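Local coordinates for conjugal transfer protein TRWB (Escherichia coli, PDB 1E9S), which probably couples the DNA-processing complex to the type IV secretion channel in bacterial conjugation, as a hexameric P-loop NTPase that binds DNA, at residues L56-A61 against R310-L315; R83-D88 against L281-D286. All blocks are in the same frame, centred on the assembly; numbering follows the deposited sequence.

Contact 1. Residues L56-A61 against R310-L315; sequences LLVNGA and RVVAGL
With CG of Leu57 set opposite its backbone N (chi1 -170°), the side chain rises beside the carbonyl carbon and reaches the end of Leu315, whose own chi1 of -110° is not staggered; the two leucines meet at an oblique angle. The strands beneath them are parallel neighbours in the central sheet of a P-loop NTPase fold, and 56-59 runs into what is probably the Walker A loop, to which Gly60 would belong. CD1 of Leu57 does most of the touching: it lies 3.4 Å from Ala313 O, its closest partner, 3.5 Å from Leu315 CD2 and 4.2 Å from Ala313 CB. On the other face, Leu56 and Val58 both turn a methyl to Val312 CG1, and Leu73 and Leu69 of helix 66-79 pack against that layer.

Five backbone hydrogen bonds alternate along the pair. Leu56 is held at both its N and its O, by Val311 O and Ala313 N. Val58 is likewise held at both ends, N to Ala313 O and O from Leu315 N. Asn59 crosses Leu315 at about a right angle; its ND2 packs 3.8 Å from Leu315 CB, and the same nitrogen gives a weak hydrogen bond to Gln316 O. At the strand end Leu315 O accepts from Lys66 NZ, tying the putative Walker lysine to the neighbouring strand, and takes a second bond from Gly60 N at 3.1 Å.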
ATOM      1  N   LEU A  56       2.034  19.965  25.133  1.00 26.36           N
ATOM      2  CA  LEU A  56       1.659  20.927  24.121  1.00 26.90           C
ATOM      3  C   LEU A  56       2.369  20.686  22.806  1.00 26.86           C
ATOM      4  O   LEU A  56       3.583  20.505  22.757  1.00 25.04           O
ATOM      5  CB  LEU A  56       1.979  22.336  24.619  1.00 25.28           C
ATOM      6  CG  LEU A  56       1.766  23.483  23.648  1.00 26.85           C
ATOM      7  CD1 LEU A  56       0.284  23.695  23.367  1.00 21.32           C
ATOM      8  CD2 LEU A  56       2.373  24.709  24.268  1.00 26.25           C
ATOM      9  N   LEU A  57       1.593  20.696  21.734  1.00 27.69           N
ATOM     10  CA  LEU A  57       2.132  20.501  20.405  1.00 28.50           C
ATOM     11  C   LEU A  57       1.958  21.789  19.615  1.00 28.38           C
ATOM     12  O   LEU A  57       0.845  22.239  19.390  1.00 27.59           O
ATOM     13  CB  LEU A  57       1.405  19.357  19.711  1.00 29.84           C
ATOM     14  CG  LEU A  57       2.037  18.895  18.398  1.00 29.71           C
ATOM     15  CD1 LEU A  57       3.520  18.608  18.569  1.00 34.89           C
ATOM     16  CD2 LEU A  57       1.334  17.636  17.959  1.00 33.19           C
ATOM     17  N   VAL A  58       3.070  22.387  19.213  1.00 28.44           N
ATOM     18  CA  VAL A  58       3.032  23.624  18.459  1.00 28.99           C
ATOM     19  C   VAL A  58       3.346  23.338  17.013  1.00 29.85           C
ATOM     20  O   VAL A  58       4.471  23.010  16.667  1.00 30.86           O
ATOM     21  CB  VAL A  58       4.046  24.628  19.000  1.00 30.10           C
ATOM     22  CG1 VAL A  58       3.929  25.938  18.249  1.00 30.38           C
ATOM     23  CG2 VAL A  58       3.814  24.827  20.484  1.00 30.06           C
ATOM     24  N   ASN A  59       2.339  23.467  16.164  1.00 31.87           N
ATOM     25  CA  ASN A  59       2.515  23.202  14.747  1.00 34.02           C
ATOM     26  C   ASN A  59       2.504  24.491  13.933  1.00 34.80           C
ATOM     27  O   ASN A  59       1.676  25.363  14.150  1.00 37.25           O
ATOM     28  CB  ASN A  59       1.413  22.254  14.255  1.00 33.86           C
ATOM     29  CG  ASN A  59       1.653  21.761  12.836  1.00 32.58           C
ATOM     30  OD1 ASN A  59       1.575  22.530  11.878  1.00 31.72           O
ATOM     31  ND2 ASN A  59       1.959  20.477  12.698  1.00 32.01           N
ATOM     32  N   GLY A  60       3.429  24.611  12.997  1.00 34.61           N
ATOM     33  CA  GLY A  60       3.472  25.799  12.174  1.00 36.25           C
ATOM     34  C   GLY A  60       4.679  25.832  11.263  1.00 36.54           C
ATOM     35  O   GLY A  60       5.653  25.130  11.494  1.00 35.45           O
ATOM     36  N   ALA A  61       4.615  26.654  10.222  1.00 39.90           N
ATOM     37  CA  ALA A  61       5.718  26.784   9.277  1.00 42.11           C
ATOM     38  C   ALA A  61       6.902  27.510   9.917  1.00 43.54           C
ATOM     39  O   ALA A  61       6.896  27.783  11.119  1.00 44.67           O
ATOM     40  CB  ALA A  61       5.251  27.533   8.029  1.00 41.77           C
ATOM     41  N   ARG A 310       6.359  17.812  31.564  1.00 31.06           N
ATOM     42  CA  ARG A 310       5.551  18.621  30.663  1.00 31.57           C
ATOM     43  C   ARG A 310       6.365  18.755  29.390  1.00 31.92           C
ATOM     44  O   ARG A 310       7.450  19.335  29.405  1.00 31.70           O
ATOM     45  CB  ARG A 310       5.326  20.002  31.257  1.00 33.21           C
ATOM     46  CG  ARG A 310       4.589  19.993  32.557  1.00 33.24           C
ATOM     47  CD  ARG A 310       5.019  21.167  33.391  1.00 34.14           C
ATOM     48  NE  ARG A 310       4.040  21.424  34.427  1.00 36.95           N
ATOM     49  CZ  ARG A 310       3.721  20.559  35.375  1.00 35.56           C
ATOM     50  NH1 ARG A 310       4.322  19.380  35.429  1.00 33.94           N
ATOM     51  NH2 ARG A 310       2.807  20.887  36.275  1.00 36.73           N
ATOM     52  N   VAL A 311       5.857  18.217  28.287  1.00 29.48           N
ATOM     53  CA  VAL A 311       6.590  18.282  27.035  1.00 26.83           C
ATOM     54  C   VAL A 311       5.977  19.271  26.066  1.00 27.23           C
ATOM     55  O   VAL A 311       4.767  19.323  25.897  1.00 27.24           O
ATOM     56  CB  VAL A 311       6.658  16.902  26.330  1.00 26.86           C
ATOM     57  CG1 VAL A 311       7.503  17.002  25.090  1.00 22.58           C
ATOM     58  CG2 VAL A 311       7.227  15.861  27.247  1.00 22.26           C
ATOM     59  N   VAL A 312       6.834  20.060  25.440  1.00 26.43           N
ATOM     60  CA  VAL A 312       6.424  21.039  24.446  1.00 27.53           C
ATOM     61  C   VAL A 312       7.236  20.681  23.209  1.00 27.91           C
ATOM     62  O   VAL A 312       8.464  20.731  23.228  1.00 29.25           O
ATOM     63  CB  VAL A 312       6.769  22.503  24.883  1.00 27.24           C
ATOM     64  CG1 VAL A 312       6.450  23.486  23.758  1.00 20.09           C
ATOM     65  CG2 VAL A 312       5.996  22.886  26.134  1.00 26.45           C
ATOM     66  N   ALA A 313       6.561  20.302  22.137  1.00 26.84           N
ATOM     67  CA  ALA A 313       7.271  19.941  20.927  1.00 27.69           C
ATOM     68  C   ALA A 313       6.754  20.708  19.721  1.00 27.68           C
ATOM     69  O   ALA A 313       5.575  21.048  19.641  1.00 25.83           O
ATOM     70  CB  ALA A 313       7.159  18.446  20.679  1.00 27.21           C
ATOM     71  N   GLY A 314       7.661  20.972  18.784  1.00 27.54           N
ATOM     72  CA  GLY A 314       7.318  21.678  17.566  1.00 26.83           C
ATOM     73  C   GLY A 314       7.241  20.716  16.397  1.00 29.50           C
ATOM     74  O   GLY A 314       7.992  19.741  16.317  1.00 26.44           O
ATOM     75  N   LEU A 315       6.314  20.991  15.487  1.00 30.17           N
ATOM     76  CA  LEU A 315       6.114  20.158  14.312  1.00 31.88           C
ATOM     77  C   LEU A 315       5.784  21.068  13.137  1.00 32.37           C
ATOM     78  O   LEU A 315       5.325  22.183  13.326  1.00 32.08           O
ATOM     79  CB  LEU A 315       4.963  19.186  14.568  1.00 31.85           C
ATOM     80  CG  LEU A 315       5.241  17.687  14.746  1.00 33.22           C
ATOM     81  CD1 LEU A 315       6.501  17.448  15.532  1.00 31.92           C
ATOM     82  CD2 LEU A 315       4.054  17.050  15.450  1.00 31.22           C
TER

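Contact 2. Residues R83-D88 against L281-D286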
ATOM      1  N   ARG A  83      11.650  23.967  36.492  1.00 39.40           N
ATOM      2  CA  ARG A  83      12.915  23.490  35.954  1.00 38.88           C
ATOM      3  C   ARG A  83      12.646  23.024  34.538  1.00 38.69           C
ATOM      4  O   ARG A  83      11.509  22.734  34.190  1.00 38.47           O
ATOM      5  CB  ARG A  83      13.459  22.330  36.777  1.00 39.08           C
ATOM      6  CG  ARG A  83      14.045  22.786  38.068  1.00 35.22           C
ATOM      7  CD  ARG A  83      14.713  21.642  38.770  1.00 33.76           C
ATOM      8  NE  ARG A  83      15.974  21.258  38.154  1.00 30.57           N
ATOM      9  CZ  ARG A  83      16.584  20.110  38.409  1.00 29.70           C
ATOM     10  NH1 ARG A  83      16.036  19.254  39.256  1.00 32.28           N
ATOM     11  NH2 ARG A  83      17.736  19.819  37.831  1.00 28.51           N
ATOM     12  N   MET A  84      13.682  22.952  33.713  1.00 38.11           N
ATOM     13  CA  MET A  84      13.471  22.499  32.354  1.00 38.31           C
ATOM     14  C   MET A  84      14.700  22.059  31.581  1.00 36.66           C
ATOM     15  O   MET A  84      15.817  22.485  31.858  1.00 37.16           O
ATOM     16  CB  MET A  84      12.742  23.585  31.577  1.00 39.10           C
ATOM     17  CG  MET A  84      13.440  24.911  31.564  1.00 36.55           C
ATOM     18  SD  MET A  84      12.199  26.154  31.198  1.00 39.54           S
ATOM     19  CE  MET A  84      13.081  27.208  30.136  1.00 38.33           C
ATOM     20  N   VAL A  85      14.463  21.174  30.620  1.00 33.64           N
ATOM     21  CA  VAL A  85      15.493  20.667  29.733  1.00 30.80           C
ATOM     22  C   VAL A  85      15.097  21.259  28.402  1.00 31.41           C
ATOM     23  O   VAL A  85      13.960  21.099  27.966  1.00 30.09           O
ATOM     24  CB  VAL A  85      15.451  19.136  29.637  1.00 30.04           C
ATOM     25  CG1 VAL A  85      16.508  18.630  28.665  1.00 20.26           C
ATOM     26  CG2 VAL A  85      15.689  18.541  31.003  1.00 23.44           C
ATOM     27  N   ILE A  86      16.022  21.957  27.762  1.00 30.90           N
ATOM     28  CA  ILE A  86      15.709  22.579  26.488  1.00 31.65           C
ATOM     29  C   ILE A  86      16.600  22.143  25.337  1.00 32.56           C
ATOM     30  O   ILE A  86      17.815  22.318  25.387  1.00 32.43           O
ATOM     31  CB  ILE A  86      15.783  24.114  26.601  1.00 31.66           C
ATOM     32  CG1 ILE A  86      14.840  24.577  27.706  1.00 26.13           C
ATOM     33  CG2 ILE A  86      15.401  24.770  25.273  1.00 25.09           C
ATOM     34  CD1 ILE A  86      14.845  26.045  27.895  1.00 28.56           C
ATOM     35  N   VAL A  87      15.985  21.547  24.316  1.00 32.56           N
ATOM     36  CA  VAL A  87      16.707  21.142  23.123  1.00 32.13           C
ATOM     37  C   VAL A  87      16.814  22.491  22.448  1.00 34.59           C
ATOM     38  O   VAL A  87      15.860  22.986  21.868  1.00 33.83           O
ATOM     39  CB  VAL A  87      15.890  20.175  22.272  1.00 32.44           C
ATOM     40  CG1 VAL A  87      16.559  19.999  20.904  1.00 27.47           C
ATOM     41  CG2 VAL A  87      15.773  18.844  22.991  1.00 23.17           C
ATOM     42  N   ASP A  88      17.997  23.076  22.540  1.00 36.86           N
ATOM     43  CA  ASP A  88      18.237  24.424  22.061  1.00 37.22           C
ATOM     44  C   ASP A  88      19.185  24.644  20.872  1.00 37.77           C
ATOM     45  O   ASP A  88      20.398  24.797  21.033  1.00 37.32           O
ATOM     46  CB  ASP A  88      18.690  25.222  23.280  1.00 37.84           C
ATOM     47  CG  ASP A  88      18.900  26.646  22.989  1.00 33.53           C
ATOM     48  OD1 ASP A  88      18.063  27.244  22.289  1.00 38.28           O
ATOM     49  OD2 ASP A  88      19.908  27.171  23.481  1.00 32.43           O
ATOM     50  N   LEU A 281       8.806  19.677  35.672  1.00 44.29           N
ATOM     51  CA  LEU A 281       9.922  19.673  34.729  1.00 40.57           C
ATOM     52  C   LEU A 281       9.414  19.777  33.295  1.00 38.63           C
ATOM     53  O   LEU A 281       8.546  19.017  32.882  1.00 39.45           O
ATOM     54  CB  LEU A 281      10.753  18.389  34.908  1.00 39.44           C
ATOM     55  CG  LEU A 281      12.121  18.123  34.238  1.00 34.36           C
ATOM     56  CD1 LEU A 281      11.954  17.648  32.821  1.00 32.86           C
ATOM     57  CD2 LEU A 281      12.969  19.353  34.284  1.00 30.63           C
ATOM     58  N   TRP A 282       9.950  20.729  32.545  1.00 36.39           N
ATOM     59  CA  TRP A 282       9.564  20.920  31.156  1.00 34.79           C
ATOM     60  C   TRP A 282      10.585  20.341  30.201  1.00 34.70           C
ATOM     61  O   TRP A 282      11.787  20.487  30.401  1.00 33.93           O
ATOM     62  CB  TRP A 282       9.430  22.396  30.819  1.00 33.73           C
ATOM     63  CG  TRP A 282       8.321  23.075  31.498  1.00 30.28           C
ATOM     64  CD1 TRP A 282       8.318  23.580  32.762  1.00 30.29           C
ATOM     65  CD2 TRP A 282       7.030  23.354  30.945  1.00 30.53           C
ATOM     66  NE1 TRP A 282       7.104  24.166  33.033  1.00 29.33           N
ATOM     67  CE2 TRP A 282       6.292  24.043  31.936  1.00 29.06           C
ATOM     68  CE3 TRP A 282       6.424  23.090  29.706  1.00 28.11           C
ATOM     69  CZ2 TRP A 282       4.975  24.476  31.729  1.00 27.48           C
ATOM     70  CZ3 TRP A 282       5.109  23.519  29.500  1.00 29.16           C
ATOM     71  CH2 TRP A 282       4.401  24.207  30.510  1.00 28.16           C
ATOM     72  N   LEU A 283      10.102  19.681  29.160  1.00 33.20           N
ATOM     73  CA  LEU A 283      10.988  19.129  28.159  1.00 31.33           C
ATOM     74  C   LEU A 283      10.641  19.888  26.897  1.00 32.16           C
ATOM     75  O   LEU A 283       9.572  19.696  26.319  1.00 32.75           O
ATOM     76  CB  LEU A 283      10.728  17.641  27.939  1.00 30.26           C
ATOM     77  CG  LEU A 283      11.871  16.806  27.335  1.00 26.05           C
ATOM     78  CD1 LEU A 283      11.263  15.678  26.535  1.00 21.56           C
ATOM     79  CD2 LEU A 283      12.779  17.643  26.445  1.00 22.02           C
ATOM     80  N   PHE A 284      11.530  20.780  26.488  1.00 33.10           N
ATOM     81  CA  PHE A 284      11.312  21.558  25.284  1.00 33.16           C
ATOM     82  C   PHE A 284      12.046  20.898  24.143  1.00 34.01           C
ATOM     83  O   PHE A 284      13.260  21.015  24.019  1.00 31.54           O
ATOM     84  CB  PHE A 284      11.836  22.985  25.446  1.00 33.85           C
ATOM     85  CG  PHE A 284      10.907  23.896  26.168  1.00 33.37           C
ATOM     86  CD1 PHE A 284      10.743  23.788  27.547  1.00 32.82           C
ATOM     87  CD2 PHE A 284      10.198  24.874  25.484  1.00 33.44           C
ATOM     88  CE1 PHE A 284       9.887  24.641  28.237  1.00 30.88           C
ATOM     89  CE2 PHE A 284       9.338  25.733  26.171  1.00 33.88           C
ATOM     90  CZ  PHE A 284       9.186  25.613  27.548  1.00 33.07           C
ATOM     91  N   ILE A 285      11.302  20.178  23.318  1.00 35.67           N
ATOM     92  CA  ILE A 285      11.885  19.519  22.166  1.00 36.76           C
ATOM     93  C   ILE A 285      11.642  20.459  21.009  1.00 38.80           C
ATOM     94  O   ILE A 285      10.541  20.532  20.481  1.00 41.13           O
ATOM     95  CB  ILE A 285      11.199  18.193  21.862  1.00 34.85           C
ATOM     96  CG1 ILE A 285      11.372  17.247  23.040  1.00 32.77           C
ATOM     97  CG2 ILE A 285      11.785  17.602  20.606  1.00 36.39           C
ATOM     98  CD1 ILE A 285      10.667  15.941  22.885  1.00 30.30           C
ATOM     99  N   ASP A 286      12.668  21.195  20.626  1.00 39.10           N
ATOM    100  CA  ASP A 286      12.529  22.138  19.536  1.00 40.19           C
ATOM    101  C   ASP A 286      11.677  21.559  18.408  1.00 40.99           C
ATOM    102  O   ASP A 286      10.487  21.835  18.325  1.00 43.60           O
ATOM    103  CB  ASP A 286      13.898  22.532  19.006  1.00 41.87           C
ATOM    104  CG  ASP A 286      13.821  23.729  18.095  1.00 44.58           C
ATOM    105  OD1 ASP A 286      13.310  24.773  18.560  1.00 45.75           O
ATOM    106  OD2 ASP A 286      14.251  23.630  16.923  1.00 47.26           O
TER
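Met84 reaches from strand 83-88 toward Trp282 and Phe284 of strand 281-285, its parallel neighbour in the central sheet of the P-loop NTPase fold. Its CB starts the contact, 3.4 Å from Trp282 O and 3.6 Å from Trp282 CB. Chi1 of 57° tucks CG between the backbone N and the carbonyl carbon, and the chain then runs extended to SD, where rotation about CG-SD bends it. The sulfur makes Met-aromatic contacts with both rings, oblique in each case: it lies 5.5 Å from the centroid of the five-membered ring of Trp282 and 4.0 Å from Phe284 CE1.

Two oxygens meet the pyrrole edge of the indole: Arg83 O, in the ring plane and 3.6 Å from Trp282 CD1, and Asp82 OD2, which accepts from NE1. Arg83 O also accepts the Trp282 backbone N-H. Farther along, Ile86 lies side by side with Phe284, its CG2 4.0 Å from Phe284 CB. On the opposite face Val85 turns CG2 to Leu281 CD1, while Leu283 CD2 lies against its CB. Val85 is gripped at both backbone polar atoms: its N bonds Trp282 O, and its O receives Phe284 N at 2.9 Å in an almost linear bond (177°). Val87 N continues the series to Phe284 O, which also lies 3.3 Å from Val87 CB. CG1 of Val87 meets Asp286 CB; the Asp286 side chain lies near the putative Walker A residues without touching them.

Helix 66-79 packs on the Met84, Trp282 and Phe284 face, with Ala74 against Met84 and Phe284 and Leu73 against the indole. Strand 83-88 is flanked on its other edge by strand 243-247, while strand 281-285 has strand 309-315 as its second neighbour.

Both contacts belong to one mixed sheet, their centres 12 Å apart, in the strand order 56-59, 309-315, 281-285, 83-89. Along the chain the order differs: 56-61 comes first, then 83-88, 281-286 and 310-315, so contact 2 falls within the sequence span bracketed by contact 1. Strands 309-315 and 281-285 join the two directly through probable hydrogen bonds from Arg310 N to Leu281 O and from Leu283 N to Arg310 O, while Trp282 packs on Arg310 and Val312. Helix 66-79, which follows the putative Walker A loop, packs against both pairs. Together they form four consecutive parallel strands at the core of the probable nucleotide-binding domain.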